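Local coordinates for sensory box/GGDEF family protein (Caulobacter crescentus, PDB 4YME), which is probably a membrane-bound sensory protein that makes or breaks down cyclic di-GMP, represented here by its GGDEF (diguanylate cyclase family) domain, at residues A[35-40]-A[104-109]; A[45-50]-A[57-62]; A[85-90]-A[100-105]. All blocks are in the same frame, centred on the assembly; numbering follows the deposited sequence. Where two conformers were deposited one is given.

Contacts 1 and 3 are neighbours in the core of the GGDEF domain, their centres about 5 Å apart. Both set helix 95-109 against the antiparallel sheet, on the adjacent strands 33-41 and 84-91, and they merge where I37 CD1 meets L102 CD2 at 3.7 Å. Contact 2 lies at one end of the domain, its centre about 18 Å from that of contact 1 and 22 Å from that of contact 3. It joins helices 44-51 and 53-70, between which related diguanylate cyclases bind the guanine of GTP. L60 CD2 touches F85 CZ at 3.8 Å, linking this region to the strand that begins in the GGDEF signature.

Contact 1: residues A[35-40]-A[104-109]; sequences AVICID and GRLIEM
I37 and I39 of strand 35-40 both send their terminal methyls to a single branch of L106 on helix 104-109. I37 CD1 lies 4.1 Å from L106 CD1, and the two side chains reach toward each other tip to tip. I39 brings its CD1 to the same methyl, again 4.1 Å from L106 CD1, but there the side chains cross at about a right angle. The leucine branch therefore dips between two isoleucine ends, I37 CD1 and I39 CD1, which stand 6.3 Å apart. Both isoleucines use the same conformation: CG1 lies anti to the carbonyl carbon (chi1 -57° in I37), and a nearly straight second torsion carries CD1 outward from the strand. L106 likewise has CG opposite its own carbonyl carbon (chi1 -69°), which directs the isobutyl group at the sheet. No hydrogen bond passes between the segments; the interaction is purely apolar, and all three residues are buried. Two positions apart on an extended strand, I37 and I39 fall on the same face of the sheet, whereas V36 and C38 turn to the other face and pack on helix 139-156. This is the layered packing of a ferredoxin-like fold, with helices on both faces of the antiparallel sheet. Strand 33-41 is an inner strand, hydrogen-bonded to 84-91 on one edge and to 125-131 on the other. Around the leucine, L67 of helix 53-70 adds a further apolar neighbour, and I107 rests on L127 of strand 125-131, so helix 95-109 spans from its neighbouring helix to the edge of the sheet.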
ATOM      1  N   ALA A  35       1.728   1.189 -11.546  1.00 16.79           N
ATOM      2  CA  ALA A  35       2.199   2.063 -10.442  1.00 16.12           C
ATOM      3  C   ALA A  35       2.340   1.268  -9.171  1.00 15.63           C
ATOM      4  O   ALA A  35       1.568   0.292  -8.945  1.00 15.88           O
ATOM      5  CB  ALA A  35       1.239   3.190 -10.185  1.00 17.01           C
ATOM      6  N   VAL A  36       3.311   1.644  -8.358  1.00 15.34           N
ATOM      7  CA  VAL A  36       3.536   1.025  -7.045  1.00 15.39           C
ATOM      8  C   VAL A  36       3.366   2.106  -6.013  1.00 15.44           C
ATOM      9  O   VAL A  36       4.052   3.128  -6.061  1.00 15.89           O
ATOM     10  CB  VAL A  36       4.900   0.366  -6.963  1.00 15.78           C
ATOM     11  CG1 VAL A  36       5.207  -0.175  -5.597  1.00 16.75           C
ATOM     12  CG2 VAL A  36       5.004  -0.717  -8.122  1.00 16.20           C
ATOM     13  N   ILE A  37       2.531   1.829  -5.026  1.00 15.48           N
ATOM     14  CA  ILE A  37       2.165   2.751  -3.986  1.00 15.82           C
ATOM     15  C   ILE A  37       2.570   2.176  -2.665  1.00 16.17           C
ATOM     16  O   ILE A  37       2.059   1.121  -2.281  1.00 16.15           O
ATOM     17  CB  ILE A  37       0.683   3.058  -4.005  1.00 17.43           C
ATOM     18  CG1 ILE A  37       0.258   3.611  -5.358  1.00 18.80           C
ATOM     19  CG2 ILE A  37       0.332   4.024  -2.898  1.00 18.88           C
ATOM     20  CD1 ILE A  37      -1.203   3.702  -5.626  1.00 20.94           C
ATOM     21  N   CYS A  38       3.465   2.850  -1.965  1.00 16.27           N
ATOM     22  CA  CYS A  38       3.879   2.455  -0.629  0.50 17.70           C
ATOM     23  C   CYS A  38       3.141   3.294   0.416  1.00 17.35           C
ATOM     24  O   CYS A  38       3.080   4.512   0.298  1.00 18.31           O
ATOM     25  CB  CYS A  38       5.398   2.637  -0.545  0.50 18.74           C
ATOM     26  SG  CYS A  38       6.211   2.075   0.960  0.50 21.96           S
ATOM     27  N   ILE A  39       2.582   2.638   1.430  1.00 15.65           N
ATOM     28  CA  ILE A  39       1.682   3.279   2.375  1.00 17.23           C
ATOM     29  C   ILE A  39       2.111   2.970   3.778  1.00 17.79           C
ATOM     30  O   ILE A  39       2.516   1.839   4.060  1.00 17.22           O
ATOM     31  CB  ILE A  39       0.266   2.688   2.244  1.00 17.89           C
ATOM     32  CG1 ILE A  39      -0.283   2.882   0.837  1.00 18.83           C
ATOM     33  CG2 ILE A  39      -0.685   3.221   3.328  1.00 19.10           C
ATOM     34  CD1 ILE A  39      -1.472   1.997   0.475  1.00 20.93           C
ATOM     35  N   ASP A  40       2.062   3.954   4.670  1.00 18.15           N
ATOM     36  CA  ASP A  40       2.253   3.613   6.068  1.00 20.28           C
ATOM     37  C   ASP A  40       1.293   4.379   6.924  1.00 19.29           C
ATOM     38  O   ASP A  40       0.616   5.251   6.425  1.00 21.35           O
ATOM     39  CB  ASP A  40       3.678   3.639   6.511  1.00 22.48           C
ATOM     40  CG  ASP A  40       4.216   4.972   6.782  1.00 24.05           C
ATOM     41  OD1 ASP A  40       3.529   5.979   6.569  1.00 24.38           O
ATOM     42  OD2 ASP A  40       5.315   4.942   7.388  1.00 30.81           O
ATOM     43  N   GLY A 104      -5.314   9.238  -3.964  1.00 22.46           N
ATOM     44  CA  GLY A 104      -6.227  10.090  -3.221  1.00 23.07           C
ATOM     45  C   GLY A 104      -7.305   9.276  -2.539  1.00 22.56           C
ATOM     46  O   GLY A 104      -7.619   9.525  -1.362  1.00 23.77           O
ATOM     47  N   ARG A 105      -7.852   8.283  -3.243  1.00 23.37           N
ATOM     48  CA  ARG A 105      -8.911   7.458  -2.688  1.00 24.79           C
ATOM     49  C   ARG A 105      -8.389   6.629  -1.503  1.00 21.91           C
ATOM     50  O   ARG A 105      -9.070   6.468  -0.504  1.00 21.58           O
ATOM     51  CB  ARG A 105      -9.539   6.561  -3.742  1.00 27.92           C
ATOM     52  CG  ARG A 105     -10.551   7.269  -4.618  1.00 33.32           C
ATOM     53  CD  ARG A 105     -11.279   6.282  -5.564  1.00 37.31           C
ATOM     54  NE  ARG A 105     -10.417   5.793  -6.636  1.00 39.38           N
ATOM     55  CZ  ARG A 105     -10.045   4.532  -6.857  1.00 42.51           C
ATOM     56  NH1 ARG A 105     -10.402   3.526  -6.044  1.00 44.50           N
ATOM     57  NH2 ARG A 105      -9.274   4.286  -7.931  1.00 42.82           N
ATOM     58  N   LEU A 106      -7.165   6.130  -1.633  1.00 21.23           N
ATOM     59  CA  LEU A 106      -6.541   5.377  -0.548  1.00 20.53           C
ATOM     60  C   LEU A 106      -6.388   6.252   0.705  1.00 19.34           C
ATOM     61  O   LEU A 106      -6.693   5.817   1.825  1.00 18.93           O
ATOM     62  CB  LEU A 106      -5.182   4.801  -0.977  1.00 21.02           C
ATOM     63  CG  LEU A 106      -5.264   3.685  -2.032  1.00 22.14           C
ATOM     64  CD1 LEU A 106      -3.913   3.337  -2.508  1.00 22.80           C
ATOM     65  CD2 LEU A 106      -6.076   2.476  -1.498  1.00 23.82           C
ATOM     66  N   ILE A 107      -5.855   7.449   0.549  1.00 19.18           N
ATOM     67  CA  ILE A 107      -5.674   8.344   1.702  1.00 20.44           C
ATOM     68  C   ILE A 107      -7.057   8.589   2.378  1.00 20.38           C
ATOM     69  O   ILE A 107      -7.198   8.514   3.598  1.00 19.41           O
ATOM     70  CB  ILE A 107      -4.987   9.674   1.280  1.00 21.52           C
ATOM     71  CG1 ILE A 107      -3.520   9.399   0.936  1.00 23.54           C
ATOM     72  CG2 ILE A 107      -5.106  10.734   2.383  1.00 23.35           C
ATOM     73  CD1 ILE A 107      -2.896  10.466   0.179  1.00 26.62           C
ATOM     74  N   GLU A 108      -8.067   8.834   1.582  1.00 22.03           N
ATOM     75  CA  GLU A 108      -9.407   9.091   2.135  0.50 23.67           C
ATOM     76  C   GLU A 108      -9.939   7.887   2.912  1.00 23.22           C
ATOM     77  O   GLU A 108     -10.440   8.025   4.076  1.00 22.66           O
ATOM     78  CB  GLU A 108     -10.405   9.458   1.032  0.50 26.44           C
ATOM     79  CG  GLU A 108     -11.776   9.899   1.602  0.50 28.52           C
ATOM     80  CD  GLU A 108     -11.615  10.874   2.758  0.50 31.51           C
ATOM     81  OE1 GLU A 108     -10.891  11.884   2.566  0.50 34.35           O
ATOM     82  OE2 GLU A 108     -12.187  10.627   3.862  0.50 35.03           O
HETATM   83  N   MSE A 109      -9.786   6.718   2.320  1.00 21.35           N
HETATM   84  CA  MSE A 109     -10.341   5.531   2.967  0.70 22.84           C
HETATM   85  C   MSE A 109      -9.608   5.162   4.242  1.00 20.72           C
HETATM   86  O   MSE A 109     -10.217   4.615   5.148  1.00 21.00           O
HETATM   87  CB  MSE A 109     -10.397   4.368   2.012  0.70 24.50           C
HETATM   88  CG  MSE A 109      -9.085   3.654   1.776  0.70 25.94           C
HETATM   89 SE   MSE A 109      -9.288   2.101   0.570  0.52 30.96          SE
HETATM   90  CE  MSE A 109     -10.757   2.963  -0.491  0.70 31.04           C
TER

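Contact 2: residues A[45-50]-A[57-62]; sequences KEANDQ and DALLVE
A47 on helix 45-50 and L59 on helix 57-62 form the apolar touch between the two helices. Their CB atoms point toward each other's segment, and one branch of the leucine closes the distance: L59 CD1 is 3.7 Å from A47 CB, while the other methyl, L59 CD2, is 5.0 Å from the same A47 CB. With CG opposite its carbonyl carbon (chi1 -65°), L59 reaches across to the alanine, whose short side chain lets the helices approach.

Beside this pair, N48 and D57 turn only their ends toward the other helix and form no hydrogen bond. N48 OD1 stays 4.5 Å from D57 N, and N48 ND2 is 6.3 Å from D57 OD1. The separated amide and carboxylate match the asparagine and aspartate that face the guanine base in characterised diguanylate cyclases, consistent with a similar role here. Away from the interface, K45 NZ makes a salt bridge to D49 OD2 at 2.8 Å, meeting the syn lone pair one turn along the helix.

Helix 44-51 follows strand 33-41, and helix 53-70 comes directly after it. Around the leucine, V114 of strand 114-116 and M123 of a loop also touch L59, while the adjacent L60 touches D83 in the GGDEF turn between strands 76-81 and 84-91.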
ATOM      1  N   LYS A  45       2.541   3.569  15.880  1.00 22.76           N
ATOM      2  CA  LYS A  45       3.410   3.508  17.079  1.00 25.50           C
ATOM      3  C   LYS A  45       2.648   3.966  18.312  1.00 24.58           C
ATOM      4  O   LYS A  45       2.684   3.311  19.330  1.00 23.98           O
ATOM      5  CB  LYS A  45       4.676   4.322  16.932  1.00 28.97           C
ATOM      6  CG  LYS A  45       5.568   4.272  18.184  1.00 33.40           C
ATOM      7  CD  LYS A  45       6.926   4.986  17.979  1.00 37.23           C
ATOM      8  CE  LYS A  45       7.354   5.705  19.302  1.00 39.17           C
ATOM      9  NZ  LYS A  45       7.509   4.793  20.461  1.00 41.63           N
ATOM     10  N   GLU A  46       1.918   5.059  18.178  1.00 25.42           N
ATOM     11  CA  GLU A  46       1.181   5.578  19.312  0.50 25.34           C
ATOM     12  C   GLU A  46       0.080   4.594  19.749  1.00 25.54           C
ATOM     13  O   GLU A  46      -0.165   4.428  20.939  1.00 25.97           O
ATOM     14  CB  GLU A  46       0.657   6.962  18.967  0.50 25.74           C
ATOM     15  CG  GLU A  46      -0.030   7.653  20.089  0.50 26.14           C
ATOM     16  CD  GLU A  46      -1.487   7.375  20.076  0.50 27.48           C
ATOM     17  OE1 GLU A  46      -1.996   6.994  18.992  0.50 26.86           O
ATOM     18  OE2 GLU A  46      -2.138   7.547  21.119  0.50 29.25           O
ATOM     19  N   ALA A  47      -0.571   3.882  18.822  1.00 22.38           N
ATOM     20  CA  ALA A  47      -1.571   2.854  19.222  1.00 23.04           C
ATOM     21  C   ALA A  47      -0.927   1.752  20.050  1.00 24.09           C
ATOM     22  O   ALA A  47      -1.414   1.335  21.107  1.00 25.47           O
ATOM     23  CB  ALA A  47      -2.276   2.234  17.970  1.00 22.84           C
ATOM     24  N   ASN A  48       0.229   1.295  19.599  1.00 23.88           N
ATOM     25  CA  ASN A  48       0.941   0.275  20.350  1.00 24.74           C
ATOM     26  C   ASN A  48       1.414   0.780  21.736  1.00 25.77           C
ATOM     27  O   ASN A  48       1.282   0.075  22.724  1.00 27.09           O
ATOM     28  CB  ASN A  48       2.118  -0.187  19.524  1.00 24.37           C
ATOM     29  CG  ASN A  48       1.661  -1.079  18.349  1.00 24.23           C
ATOM     30  OD1 ASN A  48       0.720  -1.855  18.489  1.00 25.00           O
ATOM     31  ND2 ASN A  48       2.330  -0.939  17.229  1.00 25.16           N
ATOM     32  N   ASP A  49       1.916   2.006  21.738  1.00 27.18           N
ATOM     33  CA  ASP A  49       2.447   2.645  22.962  1.00 30.51           C
ATOM     34  C   ASP A  49       1.385   2.861  23.992  1.00 33.55           C
ATOM     35  O   ASP A  49       1.622   2.607  25.204  1.00 33.76           O
ATOM     36  CB  ASP A  49       3.078   3.995  22.625  1.00 31.55           C
ATOM     37  CG  ASP A  49       4.424   3.870  22.008  1.00 33.19           C
ATOM     38  OD1 ASP A  49       4.993   2.760  22.056  1.00 37.44           O
ATOM     39  OD2 ASP A  49       4.931   4.881  21.437  1.00 35.17           O
ATOM     40  N   GLN A  50       0.227   3.333  23.544  1.00 33.22           N
ATOM     41  CA  GLN A  50      -0.844   3.791  24.446  0.50 36.37           C
ATOM     42  C   GLN A  50      -1.791   2.685  24.820  1.00 38.77           C
ATOM     43  O   GLN A  50      -2.284   2.655  25.950  1.00 41.69           O
ATOM     44  CB  GLN A  50      -1.641   4.974  23.861  0.50 36.48           C
ATOM     45  CG  GLN A  50      -0.865   6.295  23.780  0.50 37.19           C
ATOM     46  CD  GLN A  50      -0.433   6.862  25.154  0.50 36.99           C
ATOM     47  OE1 GLN A  50       0.754   7.003  25.435  0.50 37.95           O
ATOM     48  NE2 GLN A  50      -1.394   7.201  25.978  0.50 38.25           N
ATOM     49  N   ASP A  57      -2.245  -4.125  15.993  1.00 20.32           N
ATOM     50  CA  ASP A  57      -2.761  -5.213  15.140  1.00 20.81           C
ATOM     51  C   ASP A  57      -4.140  -4.927  14.566  1.00 20.04           C
ATOM     52  O   ASP A  57      -4.412  -5.211  13.399  1.00 17.72           O
ATOM     53  CB  ASP A  57      -2.717  -6.561  15.872  1.00 22.45           C
ATOM     54  CG  ASP A  57      -1.323  -7.064  16.081  1.00 24.50           C
ATOM     55  OD1 ASP A  57      -0.320  -6.458  15.620  1.00 26.60           O
ATOM     56  OD2 ASP A  57      -1.219  -8.117  16.785  1.00 29.48           O
ATOM     57  N   ALA A  58      -5.011  -4.346  15.371  1.00 18.23           N
ATOM     58  CA  ALA A  58      -6.347  -3.995  14.965  1.00 18.15           C
ATOM     59  C   ALA A  58      -6.237  -2.969  13.814  1.00 17.29           C
ATOM     60  O   ALA A  58      -7.030  -3.045  12.883  1.00 17.12           O
ATOM     61  CB  ALA A  58      -7.111  -3.389  16.173  1.00 20.15           C
ATOM     62  N   LEU A  59      -5.273  -2.047  13.909  1.00 16.82           N
ATOM     63  CA  LEU A  59      -5.058  -1.066  12.834  1.00 17.07           C
ATOM     64  C   LEU A  59      -4.705  -1.779  11.557  1.00 15.85           C
ATOM     65  O   LEU A  59      -5.186  -1.405  10.477  1.00 16.20           O
ATOM     66  CB  LEU A  59      -3.968  -0.011  13.125  1.00 18.30           C
ATOM     67  CG  LEU A  59      -4.217   0.977  14.263  1.00 20.92           C
ATOM     68  CD1 LEU A  59      -3.015   1.892  14.394  1.00 21.97           C
ATOM     69  CD2 LEU A  59      -5.446   1.763  14.088  1.00 22.09           C
ATOM     70  N   LEU A  60      -3.804  -2.758  11.695  1.00 15.63           N
ATOM     71  CA  LEU A  60      -3.343  -3.499  10.493  1.00 15.32           C
ATOM     72  C   LEU A  60      -4.468  -4.261   9.830  1.00 14.93           C
ATOM     73  O   LEU A  60      -4.615  -4.265   8.609  1.00 14.13           O
ATOM     74  CB  LEU A  60      -2.132  -4.368  10.797  1.00 15.75           C
ATOM     75  CG  LEU A  60      -0.927  -3.637  11.420  1.00 16.64           C
ATOM     76  CD1 LEU A  60       0.181  -4.599  11.744  1.00 16.68           C
ATOM     77  CD2 LEU A  60      -0.437  -2.546  10.491  1.00 17.05           C
ATOM     78  N   VAL A  61      -5.279  -4.934  10.635  1.00 15.68           N
ATOM     79  CA  VAL A  61      -6.399  -5.743  10.153  1.00 15.67           C
ATOM     80  C   VAL A  61      -7.435  -4.878   9.478  1.00 15.30           C
ATOM     81  O   VAL A  61      -7.934  -5.201   8.402  1.00 14.94           O
ATOM     82  CB  VAL A  61      -7.004  -6.540  11.338  1.00 16.69           C
ATOM     83  CG1 VAL A  61      -8.338  -7.104  10.983  1.00 17.34           C
ATOM     84  CG2 VAL A  61      -5.997  -7.671  11.685  1.00 17.28           C
ATOM     85  N   GLU A  62      -7.711  -3.720  10.060  1.00 15.23           N
ATOM     86  CA  GLU A  62      -8.718  -2.851   9.451  1.00 16.03           C
ATOM     87  C   GLU A  62      -8.155  -2.205   8.168  1.00 15.26           C
ATOM     88  O   GLU A  62      -8.881  -2.057   7.203  1.00 15.24           O
ATOM     89  CB  GLU A  62      -9.149  -1.793  10.438  1.00 17.11           C
ATOM     90  CG  GLU A  62     -10.142  -0.793   9.889  1.00 18.36           C
ATOM     91  CD  GLU A  62     -11.443  -1.319   9.462  1.00 20.66           C
ATOM     92  OE1 GLU A  62     -11.807  -2.493   9.712  1.00 20.77           O
ATOM     93  OE2 GLU A  62     -12.184  -0.622   8.730  1.00 23.71           O
TER

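Contact 3: residues A[85-90]-A[100-105]; sequences FIVVQI and AELAGR
L102 of helix 100-105 packs against Q89 and V87 of strand 85-90, within the beta-alpha-beta crossover of the ferredoxin-like GGDEF domain. Strand 84-91 leads into helix 95-109, which crosses strand 33-41 on the way to the parallel strand 125-131.

The apolar part centres on one leucine methyl. L102 CD2 lies 4.2 Å from V87 CG1 and also 3.8 Å from the aliphatic Q89 CB. The glutamine runs alongside this methyl, its CG and CD at similar range, as the two side chains approach from opposite directions. L102 has CG anti to its backbone N, which helps bring CD2 up to both V87 and Q89. Q89 is extended, with CG likewise anti to the backbone N (chi1 -179°), and this carries its amide over to the helix, where Q89 NE2 packs on L102 CB at 3.6 Å.

The polar part is a single bond made by that same nitrogen, which donates to the carbonyl oxygen of V98, so this buried amide ties the strand to the helix just before 100-105. A leucine at Q89 would probably leave the V98 carbonyl without this donor and the strand without its polar tie to the helix.

The ionic interaction stays within the helix, one turn apart on its exposed side. R105 grips E101 side-on with two nitrogens, one to each carboxylate oxygen. R105 NE approaches E101 OE2 at 2.8 Å from above the carboxylate plane, through a bent bond of 139°. R105 NH2 meets E101 OE1 on its syn side, also at 2.8 Å, with an N-H...O angle of 156° and the oxygen almost exactly in the guanidinium plane.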
ATOM      1  N   PHE A  85       2.463  -1.037   3.879  1.00 15.67           N
ATOM      2  CA  PHE A  85       1.631  -1.715   2.888  1.00 15.32           C
ATOM      3  C   PHE A  85       2.040  -1.274   1.501  1.00 15.52           C
ATOM      4  O   PHE A  85       2.651  -0.193   1.314  1.00 15.11           O
ATOM      5  CB  PHE A  85       0.193  -1.383   3.118  1.00 15.15           C
ATOM      6  CG  PHE A  85      -0.357  -1.890   4.444  1.00 14.60           C
ATOM      7  CD1 PHE A  85      -0.206  -1.192   5.608  1.00 15.90           C
ATOM      8  CD2 PHE A  85      -1.097  -3.072   4.472  1.00 14.95           C
ATOM      9  CE1 PHE A  85      -0.756  -1.658   6.799  1.00 15.73           C
ATOM     10  CE2 PHE A  85      -1.640  -3.545   5.651  1.00 15.01           C
ATOM     11  CZ  PHE A  85      -1.461  -2.833   6.847  1.00 15.58           C
ATOM     12  N   ILE A  86       1.742  -2.106   0.497  1.00 14.76           N
ATOM     13  CA  ILE A  86       2.002  -1.774  -0.884  1.00 15.81           C
ATOM     14  C   ILE A  86       0.765  -2.087  -1.686  1.00 15.31           C
ATOM     15  O   ILE A  86       0.144  -3.165  -1.522  1.00 15.39           O
ATOM     16  CB  ILE A  86       3.164  -2.587  -1.462  1.00 19.11           C
ATOM     17  CG1 ILE A  86       4.444  -2.322  -0.726  1.00 22.69           C
ATOM     18  CG2 ILE A  86       3.287  -2.392  -2.983  1.00 19.34           C
ATOM     19  CD1 ILE A  86       5.129  -1.169  -1.166  1.00 26.08           C
ATOM     20  N   VAL A  87       0.406  -1.184  -2.591  1.00 14.76           N
ATOM     21  CA  VAL A  87      -0.625  -1.451  -3.585  1.00 14.60           C
ATOM     22  C   VAL A  87      -0.000  -1.332  -4.943  1.00 15.09           C
ATOM     23  O   VAL A  87       0.726  -0.372  -5.242  1.00 16.30           O
ATOM     24  CB  VAL A  87      -1.812  -0.470  -3.465  1.00 15.45           C
ATOM     25  CG1 VAL A  87      -2.722  -0.609  -4.648  1.00 17.40           C
ATOM     26  CG2 VAL A  87      -2.536  -0.665  -2.128  1.00 15.98           C
ATOM     27  N   VAL A  88      -0.225  -2.340  -5.775  1.00 13.57           N
ATOM     28  CA  VAL A  88       0.172  -2.309  -7.170  1.00 14.53           C
ATOM     29  C   VAL A  88      -1.044  -2.113  -8.031  1.00 14.91           C
ATOM     30  O   VAL A  88      -1.975  -2.909  -7.990  1.00 14.74           O
ATOM     31  CB  VAL A  88       0.961  -3.580  -7.567  1.00 14.20           C
ATOM     32  CG1 VAL A  88       1.286  -3.548  -9.056  1.00 15.47           C
ATOM     33  CG2 VAL A  88       2.186  -3.783  -6.711  1.00 15.57           C
ATOM     34  N   GLN A  89      -1.027  -1.018  -8.802  1.00 15.26           N
ATOM     35  CA  GLN A  89      -2.144  -0.646  -9.665  1.00 16.12           C
ATOM     36  C   GLN A  89      -1.784  -0.951 -11.116  1.00 16.41           C
ATOM     37  O   GLN A  89      -0.795  -0.473 -11.632  1.00 16.46           O
ATOM     38  CB  GLN A  89      -2.384   0.858  -9.552  1.00 18.34           C
ATOM     39  CG  GLN A  89      -3.556   1.275 -10.410  1.00 20.60           C
ATOM     40  CD  GLN A  89      -3.601   2.800 -10.586  1.00 20.56           C
ATOM     41  OE1 GLN A  89      -2.568   3.452 -10.864  1.00 23.29           O
ATOM     42  NE2 GLN A  89      -4.764   3.340 -10.438  1.00 23.45           N
ATOM     43  N   ILE A  90      -2.632  -1.768 -11.752  1.00 16.44           N
ATOM     44  CA  ILE A  90      -2.613  -1.953 -13.197  1.00 17.32           C
ATOM     45  C   ILE A  90      -3.879  -1.318 -13.748  1.00 18.86           C
ATOM     46  O   ILE A  90      -4.981  -1.667 -13.358  1.00 19.04           O
ATOM     47  CB  ILE A  90      -2.569  -3.429 -13.580  1.00 17.17           C
ATOM     48  CG1 ILE A  90      -1.273  -4.088 -13.145  1.00 18.12           C
ATOM     49  CG2 ILE A  90      -2.681  -3.574 -15.099  1.00 18.01           C
ATOM     50  CD1 ILE A  90      -1.207  -5.620 -13.248  1.00 19.75           C
ATOM     51  N   ALA A 100      -2.411   8.938  -9.325  1.00 28.67           N
ATOM     52  CA  ALA A 100      -2.783  10.007  -8.373  1.00 29.22           C
ATOM     53  C   ALA A 100      -4.238   9.862  -7.907  1.00 28.76           C
ATOM     54  O   ALA A 100      -4.546  10.116  -6.720  1.00 30.47           O
ATOM     55  CB  ALA A 100      -2.582  11.393  -9.031  1.00 30.36           C
ATOM     56  N   GLU A 101      -5.135   9.429  -8.795  1.00 28.06           N
ATOM     57  CA  GLU A 101      -6.544   9.294  -8.436  1.00 29.89           C
ATOM     58  C   GLU A 101      -6.768   8.164  -7.395  1.00 27.15           C
ATOM     59  O   GLU A 101      -7.530   8.294  -6.418  1.00 26.80           O
ATOM     60  CB  GLU A 101      -7.403   9.054  -9.656  1.00 34.97           C
ATOM     61  CG  GLU A 101      -8.923   9.145  -9.341  1.00 39.63           C
ATOM     62  CD  GLU A 101      -9.595   7.817  -8.955  1.00 42.42           C
ATOM     63  OE1 GLU A 101      -9.015   6.728  -9.173  1.00 47.06           O
ATOM     64  OE2 GLU A 101     -10.742   7.858  -8.427  1.00 46.97           O
ATOM     65  N   LEU A 102      -6.125   7.038  -7.631  1.00 23.77           N
ATOM     66  CA  LEU A 102      -6.224   5.982  -6.661  1.00 22.59           C
ATOM     67  C   LEU A 102      -5.564   6.392  -5.361  1.00 21.82           C
ATOM     68  O   LEU A 102      -6.093   6.077  -4.296  1.00 22.39           O
ATOM     69  CB  LEU A 102      -5.529   4.744  -7.221  1.00 22.30           C
ATOM     70  CG  LEU A 102      -5.396   3.571  -6.230  1.00 22.17           C
ATOM     71  CD1 LEU A 102      -6.701   3.036  -5.722  1.00 21.84           C
ATOM     72  CD2 LEU A 102      -4.505   2.486  -6.919  1.00 22.57           C
ATOM     73  N   ALA A 103      -4.395   7.025  -5.428  1.00 21.06           N
ATOM     74  CA  ALA A 103      -3.682   7.478  -4.211  1.00 21.68           C
ATOM     75  C   ALA A 103      -4.610   8.324  -3.327  1.00 22.50           C
ATOM     76  O   ALA A 103      -4.672   8.190  -2.086  1.00 21.03           O
ATOM     77  CB  ALA A 103      -2.415   8.277  -4.564  1.00 23.22           C
ATOM     78  N   GLY A 104      -5.314   9.238  -3.964  1.00 22.46           N
ATOM     79  CA  GLY A 104      -6.227  10.090  -3.221  1.00 23.07           C
ATOM     80  C   GLY A 104      -7.305   9.276  -2.539  1.00 22.56           C
ATOM     81  O   GLY A 104      -7.619   9.525  -1.362  1.00 23.77           O
ATOM     82  N   ARG A 105      -7.852   8.283  -3.243  1.00 23.37           N
ATOM     83  CA  ARG A 105      -8.911   7.458  -2.688  1.00 24.79           C
ATOM     84  C   ARG A 105      -8.389   6.629  -1.503  1.00 21.91           C
ATOM     85  O   ARG A 105      -9.070   6.468  -0.504  1.00 21.58           O
ATOM     86  CB  ARG A 105      -9.539   6.561  -3.742  1.00 27.92           C
ATOM     87  CG  ARG A 105     -10.551   7.269  -4.618  1.00 33.32           C
ATOM     88  CD  ARG A 105     -11.279   6.282  -5.564  1.00 37.31           C
ATOM     89  NE  ARG A 105     -10.417   5.793  -6.636  1.00 39.38           N
ATOM     90  CZ  ARG A 105     -10.045   4.532  -6.857  1.00 42.51           C
ATOM     91  NH1 ARG A 105     -10.402   3.526  -6.044  1.00 44.50           N
ATOM     92  NH2 ARG A 105      -9.274   4.286  -7.931  1.00 42.82           N
TER